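Local coordinates for uncharacterized protein (Legionella pneumophila subsp. pneumophila, PDB 4HFV), which is of unknown molecular function but is probably an effector carried by the Dot/Icm type IV secretion system, at residues 72-75 / 76-80; 81-84 / 85-89; 117-120 / 121-124; 141-144 / 145-148; 165-168 / 169-173. One frame throughout, in Å; residues are numbered along the deposited sequence.

Contact 1: 72-75 / 76-80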
loop_
_atom_site.group_PDB
_atom_site.type_symbol
_atom_site.label_atom_id
_atom_site.label_comp_id
_atom_site.label_asym_id
_atom_site.label_seq_id
_atom_site.Cartn_x
_atom_site.Cartn_y
_atom_site.Cartn_z
ATOM N N ASP A 72 15.615 -1.354 12.840
ATOM C CA ASP A 72 14.496 -0.518 12.399
ATOM C C ASP A 72 14.929 0.953 12.328
ATOM O O ASP A 72 14.605 1.652 11.369
ATOM C CB ASP A 72 13.293 -0.727 13.331
ATOM C CG ASP A 72 12.123 0.209 13.031
ATOM O OD1 ASP A 72 11.957 0.685 11.873
ATOM O OD2 ASP A 72 11.348 0.448 13.982
ATOM N N LYS A 73 15.703 1.405 13.314
ATOM C CA LYS A 73 16.329 2.726 13.251
ATOM C C LYS A 73 17.189 2.851 11.990
ATOM O O LYS A 73 17.106 3.830 11.239
ATOM C CB LYS A 73 17.195 2.985 14.488
ATOM C CG LYS A 73 16.435 3.197 15.776
ATOM C CD LYS A 73 17.375 3.221 16.960
ATOM C CE LYS A 73 18.099 4.531 17.081
ATOM N NZ LYS A 73 19.131 4.441 18.179
ATOM N N ALA A 74 17.995 1.838 11.716
ATOM C CA ALA A 74 18.843 1.907 10.521
ATOM C C ALA A 74 18.011 1.969 9.244
ATOM O O ALA A 74 18.295 2.748 8.284
ATOM C CB ALA A 74 19.832 0.721 10.499
ATOM N N ARG A 75 16.970 1.139 9.186
ATOM C CA ARG A 75 16.136 1.107 7.981
ATOM C C ARG A 75 15.535 2.475 7.680
ATOM O O ARG A 75 15.575 2.944 6.535
ATOM C CB ARG A 75 15.034 0.047 8.076
ATOM C CG ARG A 75 14.294 -0.104 6.727
ATOM C CD ARG A 75 13.418 -1.371 6.639
ATOM N NE ARG A 75 14.188 -2.603 6.818
ATOM C CZ ARG A 75 14.245 -3.311 7.949
ATOM N NH1 ARG A 75 14.996 -4.412 7.980
ATOM N NH2 ARG A 75 13.570 -2.932 9.043
ATOM N N VAL A 76 15.013 3.142 8.709
ATOM C CA VAL A 76 14.515 4.493 8.512
ATOM C C VAL A 76 15.567 5.480 8.029
ATOM O O VAL A 76 15.335 6.220 7.037
ATOM C CB VAL A 76 13.797 5.040 9.747
ATOM C CG1 VAL A 76 13.353 6.499 9.514
ATOM C CG2 VAL A 76 12.553 4.141 10.079
ATOM N N LEU A 77 16.713 5.544 8.704
ATOM C CA LEU A 77 17.723 6.536 8.320
ATOM C C LEU A 77 18.309 6.221 6.933
ATOM O O LEU A 77 18.461 7.121 6.127
ATOM C CB LEU A 77 18.798 6.713 9.402
ATOM C CG LEU A 77 19.767 7.891 9.224
ATOM C CD1 LEU A 77 19.069 9.283 9.113
ATOM C CD2 LEU A 77 20.791 7.917 10.347
ATOM N N ASN A 78 18.614 4.950 6.646
ATOM C CA ASN A 78 19.086 4.595 5.310
ATOM C C ASN A 78 18.078 5.014 4.252
ATOM O O ASN A 78 18.443 5.597 3.238
ATOM C CB ASN A 78 19.326 3.086 5.185
ATOM C CG ASN A 78 20.666 2.641 5.764
ATOM O OD1 ASN A 78 21.601 2.362 5.024
ATOM N ND2 ASN A 78 20.742 2.512 7.070
ATOM N N ALA A 79 16.802 4.679 4.478
ATOM C CA ALA A 79 15.754 5.053 3.548
ATOM C C ALA A 79 15.733 6.568 3.288
ATOM O O ALA A 79 15.642 7.004 2.150
ATOM C CB ALA A 79 14.329 4.562 4.038
ATOM N N LEU A 80 15.749 7.378 4.332
ATOM C CA LEU A 80 15.706 8.818 4.115
ATOM C C LEU A 80 16.946 9.322 3.372
ATOM O O LEU A 80 16.831 10.215 2.534
ATOM C CB LEU A 80 15.624 9.556 5.439
ATOM C CG LEU A 80 15.530 11.069 5.356
ATOM C CD1 LEU A 80 14.338 11.507 4.527
ATOM C CD2 LEU A 80 15.438 11.587 6.780
#
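Ala74 O is gripped twice by Asn78, once by its backbone and once by its amide. Asn78 N gives Ala74 O the regular helical bond at 2.8 Å. The side chain adds a second bond: Asn78 ND2 reaches Ala74 O at 2.7 Å, with an N-H...O angle of 160°. This donor stands above the carbonyl plane rather than on a lone pair, although the oxygen lies close to the plane of the Asn78 amide. The torsion explains the reach: with CG beside its own backbone N (chi1 -81°), the amide folds back along the helix toward Ala74, whose small CB touches ND2 at 4.0 Å. On another side of the helix, Val76 turns CG2 back over the previous turn, 3.5 Å from Asp72 O. Arg75 sends its chain outward, bent at chi3, to a salt bridge with Glu71. Val76 and Leu77 suit the buried faces, where they meet Leu63 and Ile60 of helix 49-64, while Ala79 is small enough for Met126 and Leu130 of helix 120-136 to come close. A buried amide is costly unless both ends are paired. Here ND2 is spent on Ala74 and OD1 accepts from Val7 N, so Asn78 ties the N-terminal segment to helix 70-90.

Contact 2: 81-84 / 85-89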
loop_
_atom_site.group_PDB
_atom_site.type_symbol
_atom_site.label_atom_id
_atom_site.label_comp_id
_atom_site.label_asym_id
_atom_site.label_seq_id
_atom_site.Cartn_x
_atom_site.Cartn_y
_atom_site.Cartn_z
ATOM N N ALA A 81 18.122 8.786 3.699
ATOM C CA ALA A 81 19.329 9.246 3.018
ATOM C C ALA A 81 19.206 8.877 1.556
ATOM O O ALA A 81 19.492 9.701 0.683
ATOM C CB ALA A 81 20.609 8.640 3.619
ATOM N N TYR A 82 18.781 7.637 1.294
ATOM C CA TYR A 82 18.628 7.184 -0.084
ATOM C C TYR A 82 17.626 8.045 -0.830
ATOM O O TYR A 82 17.883 8.464 -1.942
ATOM C CB TYR A 82 18.200 5.719 -0.139
ATOM C CG TYR A 82 18.301 5.173 -1.538
ATOM C CD1 TYR A 82 17.250 5.330 -2.414
ATOM C CD2 TYR A 82 19.478 4.562 -2.004
ATOM C CE1 TYR A 82 17.319 4.852 -3.705
ATOM C CE2 TYR A 82 19.565 4.090 -3.297
ATOM C CZ TYR A 82 18.473 4.245 -4.141
ATOM O OH TYR A 82 18.489 3.787 -5.432
ATOM N N TYR A 83 16.491 8.327 -0.193
ATOM C CA TYR A 83 15.448 9.169 -0.788
ATOM C C TYR A 83 15.945 10.585 -1.106
ATOM O O TYR A 83 15.698 11.139 -2.183
ATOM C CB TYR A 83 14.239 9.191 0.180
ATOM C CG TYR A 83 13.002 9.941 -0.298
ATOM C CD1 TYR A 83 12.421 9.690 -1.531
ATOM C CD2 TYR A 83 12.383 10.873 0.536
ATOM C CE1 TYR A 83 11.258 10.368 -1.913
ATOM C CE2 TYR A 83 11.260 11.553 0.167
ATOM C CZ TYR A 83 10.697 11.316 -1.047
ATOM O OH TYR A 83 9.575 12.042 -1.385
ATOM N N ILE A 84 16.621 11.206 -0.156
ATOM C CA ILE A 84 17.103 12.555 -0.416
ATOM C C ILE A 84 18.165 12.543 -1.496
ATOM O O ILE A 84 18.188 13.428 -2.348
ATOM C CB ILE A 84 17.645 13.231 0.851
ATOM C CG1 ILE A 84 16.456 13.684 1.708
ATOM C CG2 ILE A 84 18.534 14.413 0.457
ATOM C CD1 ILE A 84 16.822 13.971 3.116
ATOM N N ARG A 85 19.049 11.540 -1.482
ATOM C CA ARG A 85 20.011 11.356 -2.589
ATOM C C ARG A 85 19.286 11.308 -3.953
ATOM O O ARG A 85 19.667 11.976 -4.918
ATOM C CB ARG A 85 20.806 10.052 -2.385
ATOM C CG ARG A 85 21.860 9.717 -3.464
ATOM C CD ARG A 85 22.748 8.549 -3.025
ATOM N NE ARG A 85 23.706 8.102 -4.047
ATOM C CZ ARG A 85 23.406 7.281 -5.048
ATOM N NH1 ARG A 85 22.184 6.822 -5.159
ATOM N NH2 ARG A 85 24.333 6.879 -5.919
ATOM N N ASP A 86 18.216 10.522 -4.047
ATOM C CA ASP A 86 17.496 10.413 -5.302
ATOM C C ASP A 86 16.846 11.752 -5.717
ATOM O O ASP A 86 16.801 12.131 -6.895
ATOM C CB ASP A 86 16.426 9.341 -5.147
ATOM C CG ASP A 86 15.779 8.983 -6.468
ATOM O OD1 ASP A 86 16.488 8.457 -7.325
ATOM O OD2 ASP A 86 14.565 9.226 -6.636
ATOM N N GLN A 87 16.367 12.469 -4.725
ATOM C CA GLN A 87 15.774 13.782 -4.939
ATOM C C GLN A 87 16.777 14.766 -5.546
ATOM O O GLN A 87 16.451 15.555 -6.438
ATOM C CB GLN A 87 15.187 14.297 -3.645
ATOM C CG GLN A 87 13.852 13.591 -3.327
ATOM C CD GLN A 87 13.135 14.089 -2.099
ATOM O OE1 GLN A 87 13.716 14.245 -1.039
ATOM N NE2 GLN A 87 11.810 14.298 -2.236
ATOM N N ILE A 88 18.015 14.686 -5.094
ATOM C CA ILE A 88 19.081 15.510 -5.659
ATOM C C ILE A 88 19.435 15.057 -7.071
ATOM O O ILE A 88 19.611 15.881 -7.958
ATOM C CB ILE A 88 20.311 15.500 -4.756
ATOM C CG1 ILE A 88 19.948 16.090 -3.392
ATOM C CG2 ILE A 88 21.447 16.319 -5.371
ATOM C CD1 ILE A 88 21.103 16.022 -2.350
ATOM N N ALA A 89 19.532 13.753 -7.286
ATOM C CA ALA A 89 19.792 13.252 -8.623
ATOM C C ALA A 89 18.732 13.750 -9.628
ATOM O O ALA A 89 19.058 14.081 -10.798
ATOM C CB ALA A 89 19.909 11.711 -8.612
HETATM O O HOH W 1 19.592 7.554 -4.215
#
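Tyr83 and Gln87 stack one helical turn apart, the glutamine amide lying over one face of the ring with the two planes 27° apart. Gln87 CD stands 3.8 Å above the ring plane, displaced toward the rim, and Gln87 NE2 comes to 3.4 Å from Tyr83 CZ. The neighbouring hydroxyl is not a partner of NE2 but bonds to Asp164, which fixes the far end of the ring. Gln87 arrives there because its CG lies beside its own backbone N (chi1 -76°) and the chain then runs extended back over Tyr83. A water sits over the centre of the Tyr82 ring, 3.4 Å above its plane. It accepts from Arg85 NH1 at 2.9 Å and donates to Tyr82 O at 3.0 Å, so the guanidinium is joined indirectly to the backbone of the previous turn; Arg85 NE is held by Thr107. Ile84 and Ile88 are buried, their branched chains filling space against Leu56, Leu106 and Tyr103 and meeting through Ile84 CG2 and Ile88 CD1 at 4.1 Å. Helix 70-90 is thus enclosed on several faces: Tyr83 packs on helix 161-188, Ile84 and Ile88 on helix 49-64 and helix 101-109, and Tyr82 on Pro118.

Contact 3: 117-120 / 121-124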
loop_
_atom_site.group_PDB
_atom_site.type_symbol
_atom_site.label_atom_id
_atom_site.label_comp_id
_atom_site.label_asym_id
_atom_site.label_seq_id
_atom_site.Cartn_x
_atom_site.Cartn_y
_atom_site.Cartn_z
ATOM N N ASN A 117 23.531 -2.244 -3.684
ATOM C CA ASN A 117 22.588 -1.234 -4.184
ATOM C C ASN A 117 21.171 -1.811 -4.107
ATOM O O ASN A 117 20.959 -2.977 -4.407
ATOM C CB ASN A 117 22.934 -0.877 -5.649
ATOM C CG ASN A 117 23.005 0.633 -5.898
ATOM O OD1 ASN A 117 21.973 1.310 -5.997
ATOM N ND2 ASN A 117 24.239 1.167 -6.024
ATOM N N PRO A 118 20.187 -0.989 -3.718
ATOM C CA PRO A 118 18.891 -1.536 -3.364
ATOM C C PRO A 118 18.182 -2.103 -4.570
ATOM O O PRO A 118 18.099 -1.405 -5.561
ATOM C CB PRO A 118 18.108 -0.299 -2.840
ATOM C CG PRO A 118 19.101 0.669 -2.484
ATOM C CD PRO A 118 20.303 0.425 -3.362
ATOM N N ASN A 119 17.683 -3.333 -4.476
ATOM C CA ASN A 119 16.758 -3.855 -5.454
ATOM C C ASN A 119 15.334 -3.363 -5.136
ATOM O O ASN A 119 15.141 -2.547 -4.230
ATOM C CB ASN A 119 16.850 -5.385 -5.568
ATOM C CG ASN A 119 16.480 -6.107 -4.295
ATOM O OD1 ASN A 119 15.635 -5.660 -3.510
ATOM N ND2 ASN A 119 17.113 -7.252 -4.086
ATOM N N ARG A 120 14.350 -3.804 -5.917
ATOM C CA ARG A 120 12.988 -3.282 -5.771
ATOM C C ARG A 120 12.418 -3.623 -4.407
ATOM O O ARG A 120 11.653 -2.851 -3.793
ATOM C CB ARG A 120 12.076 -3.906 -6.830
ATOM C CG ARG A 120 12.231 -3.297 -8.189
ATOM C CD ARG A 120 11.161 -3.854 -9.132
ATOM N NE ARG A 120 11.402 -5.254 -9.459
ATOM C CZ ARG A 120 12.020 -5.670 -10.565
ATOM N NH1 ARG A 120 12.208 -6.961 -10.780
ATOM N NH2 ARG A 120 12.454 -4.798 -11.461
ATOM N N GLU A 121 12.757 -4.825 -3.966
ATOM C CA GLU A 121 12.301 -5.328 -2.696
ATOM C C GLU A 121 12.856 -4.413 -1.597
ATOM O O GLU A 121 12.102 -3.862 -0.785
ATOM C CB GLU A 121 12.771 -6.777 -2.554
ATOM C CG GLU A 121 12.411 -7.651 -3.775
ATOM C CD GLU A 121 13.602 -7.983 -4.688
ATOM O OE1 GLU A 121 14.348 -8.939 -4.353
ATOM O OE2 GLU A 121 13.778 -7.309 -5.742
ATOM N N ASP A 122 14.174 -4.214 -1.619
ATOM C CA ASP A 122 14.838 -3.361 -0.644
ATOM C C ASP A 122 14.204 -1.987 -0.583
ATOM O O ASP A 122 14.023 -1.426 0.493
ATOM C CB ASP A 122 16.299 -3.146 -1.032
ATOM C CG ASP A 122 17.126 -4.423 -0.987
ATOM O OD1 ASP A 122 16.843 -5.309 -0.140
ATOM O OD2 ASP A 122 18.075 -4.537 -1.803
ATOM N N LEU A 123 13.923 -1.418 -1.751
ATOM C CA LEU A 123 13.437 -0.053 -1.808
ATOM C C LEU A 123 12.038 -0.030 -1.266
ATOM O O LEU A 123 11.666 0.890 -0.517
ATOM C CB LEU A 123 13.401 0.456 -3.238
ATOM C CG LEU A 123 14.775 0.854 -3.774
ATOM C CD1 LEU A 123 14.698 1.325 -5.212
ATOM C CD2 LEU A 123 15.364 1.940 -2.887
ATOM N N ALA A 124 11.252 -1.027 -1.669
ATOM C CA ALA A 124 9.893 -1.122 -1.154
ATOM C C ALA A 124 9.932 -1.175 0.381
ATOM O O ALA A 124 9.204 -0.454 1.037
ATOM C CB ALA A 124 9.141 -2.320 -1.717
HETATM O O HOH W 2 11.701 -8.050 -8.253
#
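Asn119, Arg120 and Glu121 bury much of their surface against one another and the residues beside them where the chain enters helix 120-136, and the Asn119 side chain is the hub. Its OD1 accepts from Asp122 N at 2.8 Å, almost straight at 173°. CG stands between the backbone N and the carbonyl carbon (chi1 63°), a rotation that turns the amide back over the open end of the helix. Asp122 returns the favour, OD2 accepting from Asn119 N at 3.0 Å from its anti side, somewhat out of the carboxylate plane. The Asn119 amide is sandwiched, with the Asp122 carboxylate over one face and, less certainly because Glu121 has two conformers, the Glu121 carboxylate over the other, each plane only 12° from that of the amide. Arg120 contributes chiefly through its backbone, Arg120 O accepting from Ala124 N at 2.8 Å. Its side chain leads away from this turn, over Leu175 and Glu178 of helix 161-188, and a water receives a bond from Arg120 NH1. Just before the cap, rigid Pro118 lays its CB against Leu123 CD2 at 3.5 Å, an apolar contact beside the cap. Asp122 OD2 takes a further bond from Phe4 N, so the cap holds the N-terminal segment too. Acidic side chains suit this place, since the helix dipole and the first backbone N-H groups should stabilise negative charge. Reciprocal bonds between the N-cap residue and the residue three further on define a capping box, here with asparagine as the N-cap.

Contact 4: 141-144 / 145-148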
loop_
_atom_site.group_PDB
_atom_site.type_symbol
_atom_site.label_atom_id
_atom_site.label_comp_id
_atom_site.label_asym_id
_atom_site.label_seq_id
_atom_site.Cartn_x
_atom_site.Cartn_y
_atom_site.Cartn_z
ATOM N N ASN A 141 -1.962 8.218 16.168
ATOM C CA ASN A 141 -1.858 6.784 15.837
ATOM C C ASN A 141 -1.438 6.467 14.407
ATOM O O ASN A 141 -1.832 5.434 13.865
ATOM C CB ASN A 141 -3.157 6.046 16.156
ATOM C CG ASN A 141 -2.933 4.547 16.349
ATOM O OD1 ASN A 141 -1.800 4.098 16.612
ATOM N ND2 ASN A 141 -3.996 3.774 16.227
ATOM N N SER A 142 -0.650 7.354 13.800
ATOM C CA SER A 142 -0.181 7.177 12.418
ATOM C C SER A 142 -1.302 7.170 11.410
ATOM O O SER A 142 -1.074 6.874 10.234
ATOM C CB SER A 142 0.619 5.880 12.288
ATOM O OG SER A 142 1.675 5.883 13.228
ATOM N N ASP A 143 -2.515 7.487 11.868
ATOM C CA ASP A 143 -3.714 7.270 11.070
ATOM C C ASP A 143 -4.359 8.606 10.691
ATOM O O ASP A 143 -4.901 9.317 11.533
ATOM C CB ASP A 143 -4.682 6.373 11.872
ATOM C CG ASP A 143 -6.035 6.186 11.203
ATOM O OD1 ASP A 143 -6.174 6.410 9.980
ATOM O OD2 ASP A 143 -6.968 5.810 11.933
ATOM N N PRO A 144 -4.274 8.975 9.416
ATOM C CA PRO A 144 -4.773 10.306 9.074
ATOM C C PRO A 144 -6.279 10.479 9.379
ATOM O O PRO A 144 -6.720 11.617 9.592
ATOM C CB PRO A 144 -4.446 10.431 7.576
ATOM C CG PRO A 144 -4.254 9.001 7.096
ATOM C CD PRO A 144 -3.721 8.250 8.255
ATOM N N ARG A 145 -7.019 9.370 9.456
ATOM C CA ARG A 145 -8.439 9.405 9.805
ATOM C C ARG A 145 -8.606 10.063 11.171
ATOM O O ARG A 145 -9.626 10.671 11.451
ATOM C CB ARG A 145 -9.063 7.986 9.837
ATOM C CG ARG A 145 -8.752 7.069 8.626
ATOM C CD ARG A 145 -9.168 5.590 8.861
ATOM N NE ARG A 145 -8.792 4.706 7.746
ATOM C CZ ARG A 145 -9.257 3.466 7.558
ATOM N NH1 ARG A 145 -8.858 2.748 6.504
ATOM N NH2 ARG A 145 -10.140 2.943 8.405
ATOM N N LYS A 146 -7.596 9.953 12.024
ATOM C CA LYS A 146 -7.741 10.409 13.401
ATOM C C LYS A 146 -7.192 11.827 13.578
ATOM O O LYS A 146 -7.173 12.352 14.692
ATOM C CB LYS A 146 -7.022 9.461 14.373
ATOM C CG LYS A 146 -7.365 7.996 14.266
ATOM C CD LYS A 146 -8.584 7.645 15.110
ATOM C CE LYS A 146 -8.766 6.119 15.253
ATOM N NZ LYS A 146 -7.552 5.424 15.819
ATOM N N GLY A 147 -6.709 12.434 12.494
ATOM C CA GLY A 147 -6.235 13.798 12.535
ATOM C C GLY A 147 -4.743 13.975 12.784
ATOM O O GLY A 147 -3.982 13.015 12.989
ATOM N N TYR A 148 -4.337 15.237 12.775
ATOM C CA TYR A 148 -2.955 15.622 13.023
ATOM C C TYR A 148 -2.601 15.734 14.494
ATOM O O TYR A 148 -3.390 16.219 15.308
ATOM C CB TYR A 148 -2.691 16.976 12.399
ATOM C CG TYR A 148 -2.549 16.975 10.907
ATOM C CD1 TYR A 148 -3.565 16.541 10.096
ATOM C CD2 TYR A 148 -1.391 17.461 10.308
ATOM C CE1 TYR A 148 -3.437 16.568 8.715
ATOM C CE2 TYR A 148 -1.258 17.509 8.956
ATOM C CZ TYR A 148 -2.258 17.049 8.156
ATOM O OH TYR A 148 -2.105 17.082 6.789
#
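Asp143 OD1 receives the backbone N of Arg145 from above the carboxylate, 69° out of its plane, a steep approach for a hydrogen bond of 3.1 Å. The same oxygen lies against the aliphatic chain of Arg145, 3.0 Å from Arg145 CG, so the carboxylate is pressed on the side chain whose N-H it holds. With Asp143 CG anti to its backbone N (chi1 174°), the carboxylate lies between two cationic side chains whose aliphatic parts touch it while their charged ends stay further off. Asp143 OD1 to Arg145 NE is 3.8 Å and Asp143 OD2 to Lys146 NZ is 3.9 Å, both long salt bridges that probably act mainly through general electrostatic attraction. Lys146 reaches round by bending at chi2 and chi4, its CG passing 3.2 Å from Asp143 OD2. The bond from Arg145 N to the side-chain oxygen of Asp143, two residues back, makes an Asx turn, and it opens a short 3-10 segment. Pro144 has no N-H to give and its ring fixes phi, which suits the first turn. Lys146 N then bonds Asp143 O at 2.8 Å and Gly147 N bonds Pro144 O at 3.0 Å, the three-residue spacing of a 3-10 helix. Gly147 leaves the turn at phi 93°, where a side chain would be jammed against the carbonyl oxygen of the preceding residue. The exposed loop lies between helix 120-136 and helix 161-188 and reaches the second subunit. Arg145 NH1 forms a salt bridge with Asp125 of that subunit, Pro144 rests on its Ile179, and the Tyr148 ring stacks on its His187.

Contact 5: 165-168 / 169-173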
loop_
_atom_site.group_PDB
_atom_site.type_symbol
_atom_site.label_atom_id
_atom_site.label_comp_id
_atom_site.label_asym_id
_atom_site.label_seq_id
_atom_site.Cartn_x
_atom_site.Cartn_y
_atom_site.Cartn_z
ATOM N N ILE A 165 5.011 11.890 2.357
ATOM C CA ILE A 165 4.242 10.664 2.622
ATOM C C ILE A 165 3.530 10.133 1.371
ATOM O O ILE A 165 3.644 8.944 1.057
ATOM C CB ILE A 165 3.280 10.884 3.764
ATOM C CG1 ILE A 165 4.082 10.964 5.063
ATOM C CG2 ILE A 165 2.222 9.721 3.859
ATOM C CD1 ILE A 165 3.372 11.699 6.191
ATOM N N LEU A 166 2.845 11.010 0.630
ATOM C CA LEU A 166 2.195 10.621 -0.619
ATOM C C LEU A 166 3.194 10.105 -1.643
ATOM O O LEU A 166 2.974 9.070 -2.270
ATOM C CB LEU A 166 1.439 11.813 -1.223
ATOM C CG LEU A 166 0.260 12.307 -0.358
ATOM C CD1 LEU A 166 -0.165 13.676 -0.762
ATOM C CD2 LEU A 166 -0.924 11.337 -0.428
ATOM N N GLU A 167 4.311 10.817 -1.792
ATOM C CA GLU A 167 5.308 10.411 -2.767
ATOM C C GLU A 167 5.887 9.034 -2.395
ATOM O O GLU A 167 5.996 8.155 -3.240
ATOM C CB GLU A 167 6.417 11.447 -2.875
ATOM C CG GLU A 167 7.637 10.958 -3.681
ATOM C CD GLU A 167 7.370 10.761 -5.148
ATOM O OE1 GLU A 167 6.553 11.521 -5.726
ATOM O OE2 GLU A 167 7.977 9.831 -5.724
ATOM N N LEU A 168 6.245 8.852 -1.128
ATOM C CA LEU A 168 6.802 7.597 -0.653
ATOM C C LEU A 168 5.787 6.472 -0.858
ATOM O O LEU A 168 6.123 5.353 -1.279
ATOM C CB LEU A 168 7.214 7.714 0.818
ATOM C CG LEU A 168 8.524 8.540 1.024
ATOM C CD1 LEU A 168 8.697 8.846 2.470
ATOM C CD2 LEU A 168 9.710 7.730 0.526
ATOM N N SER A 169 4.534 6.790 -0.586
ATOM C CA SER A 169 3.477 5.834 -0.807
ATOM C C SER A 169 3.345 5.491 -2.292
ATOM O O SER A 169 3.203 4.324 -2.661
ATOM C CB SER A 169 2.181 6.400 -0.223
ATOM O OG SER A 169 1.101 5.742 -0.755
ATOM N N ASP A 170 3.480 6.483 -3.164
ATOM C CA ASP A 170 3.422 6.185 -4.578
ATOM C C ASP A 170 4.565 5.271 -5.010
ATOM O O ASP A 170 4.369 4.352 -5.814
ATOM C CB ASP A 170 3.466 7.451 -5.424
ATOM C CG ASP A 170 2.250 8.320 -5.257
ATOM O OD1 ASP A 170 1.204 7.807 -4.807
ATOM O OD2 ASP A 170 2.336 9.515 -5.619
ATOM N N ARG A 171 5.781 5.533 -4.526
ATOM C CA ARG A 171 6.905 4.718 -4.952
ATOM C C ARG A 171 6.774 3.279 -4.482
ATOM O O ARG A 171 7.052 2.336 -5.234
ATOM C CB ARG A 171 8.224 5.324 -4.455
ATOM C CG ARG A 171 8.497 6.677 -5.021
ATOM C CD ARG A 171 9.847 7.234 -4.463
ATOM N NE ARG A 171 10.124 8.544 -5.040
ATOM C CZ ARG A 171 11.325 8.999 -5.347
ATOM N NH1 ARG A 171 12.399 8.240 -5.152
ATOM N NH2 ARG A 171 11.442 10.208 -5.868
ATOM N N VAL A 172 6.379 3.112 -3.223
ATOM C CA VAL A 172 6.102 1.795 -2.682
ATOM C C VAL A 172 5.038 1.091 -3.541
ATOM O O VAL A 172 5.234 -0.064 -3.931
ATOM C CB VAL A 172 5.611 1.883 -1.205
ATOM C CG1 VAL A 172 5.066 0.552 -0.695
ATOM C CG2 VAL A 172 6.714 2.351 -0.310
ATOM N N HIS A 173 3.941 1.787 -3.850
ATOM C CA HIS A 173 2.855 1.176 -4.627
ATOM C C HIS A 173 3.391 0.665 -5.996
ATOM O O HIS A 173 3.046 -0.438 -6.454
ATOM C CB HIS A 173 1.734 2.166 -4.874
ATOM C CG HIS A 173 0.613 1.593 -5.676
ATOM N ND1 HIS A 173 -0.042 0.439 -5.317
ATOM C CD2 HIS A 173 0.028 2.017 -6.823
ATOM C CE1 HIS A 173 -0.983 0.178 -6.204
ATOM N NE2 HIS A 173 -0.944 1.110 -7.140
HETATM O O HOH W 3 4.365 10.500 -7.105
#
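Glu167 and Arg171 form the charged contact, a salt bridge across one turn of the helix. Arg171 NE points at Glu167 OE2 at a short 2.6 Å, with an N-H...O angle of 167°. The oxygen uses its anti lone pair and lies at the edge of the guanidinium, near its plane, although the two flat groups stand almost perpendicular, 84° apart. Glu167 gets there by leaving the backbone with CG anti to N and then bending at chi2 (68°), while Arg171 runs extended from CG to NE. Arg171 NH1 has a second carboxylate, Asp86 of helix 70-90, and Tyr83 packs against both Glu167 and Arg171, so the pair also joins two helices. Water links the acidic groups: one molecule donates to Glu167 OE1 at 2.8 Å and to Asp170 OD2 at 2.7 Å, which probably eases the repulsion between carboxylates close to one another. Glutamate and arginine four apart are a classic helix-stabilising pair, and the backbone here keeps regular alpha-helical bonds, Val172 N to Leu168 O at 3.0 Å among them. Among the apolar side chains, Leu168 meets Tyr127 and Leu130 of helix 120-136, whereas Ile165 and Leu166 pack on the second subunit, which is also met by Asp170, bonded through OD1 to His173 NE2 of the other chain with the bond returned in the reverse sense, and by His173, whose ring stacks on its counterpart. His173 ND1 bonds a succinate, probably from the crystallisation liquor, which Ser169 OG holds weakly; Arg176 also belongs to the succinate site.

In the fold
Contacts 1 to 5 follow one another along an all-helical chain. Contacts 1 and 2 lie in series on helix 70-90, their centres 13 Å apart, near the middle of the fold. Contact 3, at the start of helix 120-136, touches contact 2 through Tyr82, and contact 5 on helix 161-188 touches it through Asp86, Tyr83 and their partners, each about 14 Å away between centres. Helix 70-90 is therefore a core element that the two later helices pack upon. Contact 4, in the loop joining those helices, is peripheral, its centre 27 Å from that of contact 2. Contacts 3, 4 and 5 all meet the second subunit, so the later part of the chain supplies dimer surface.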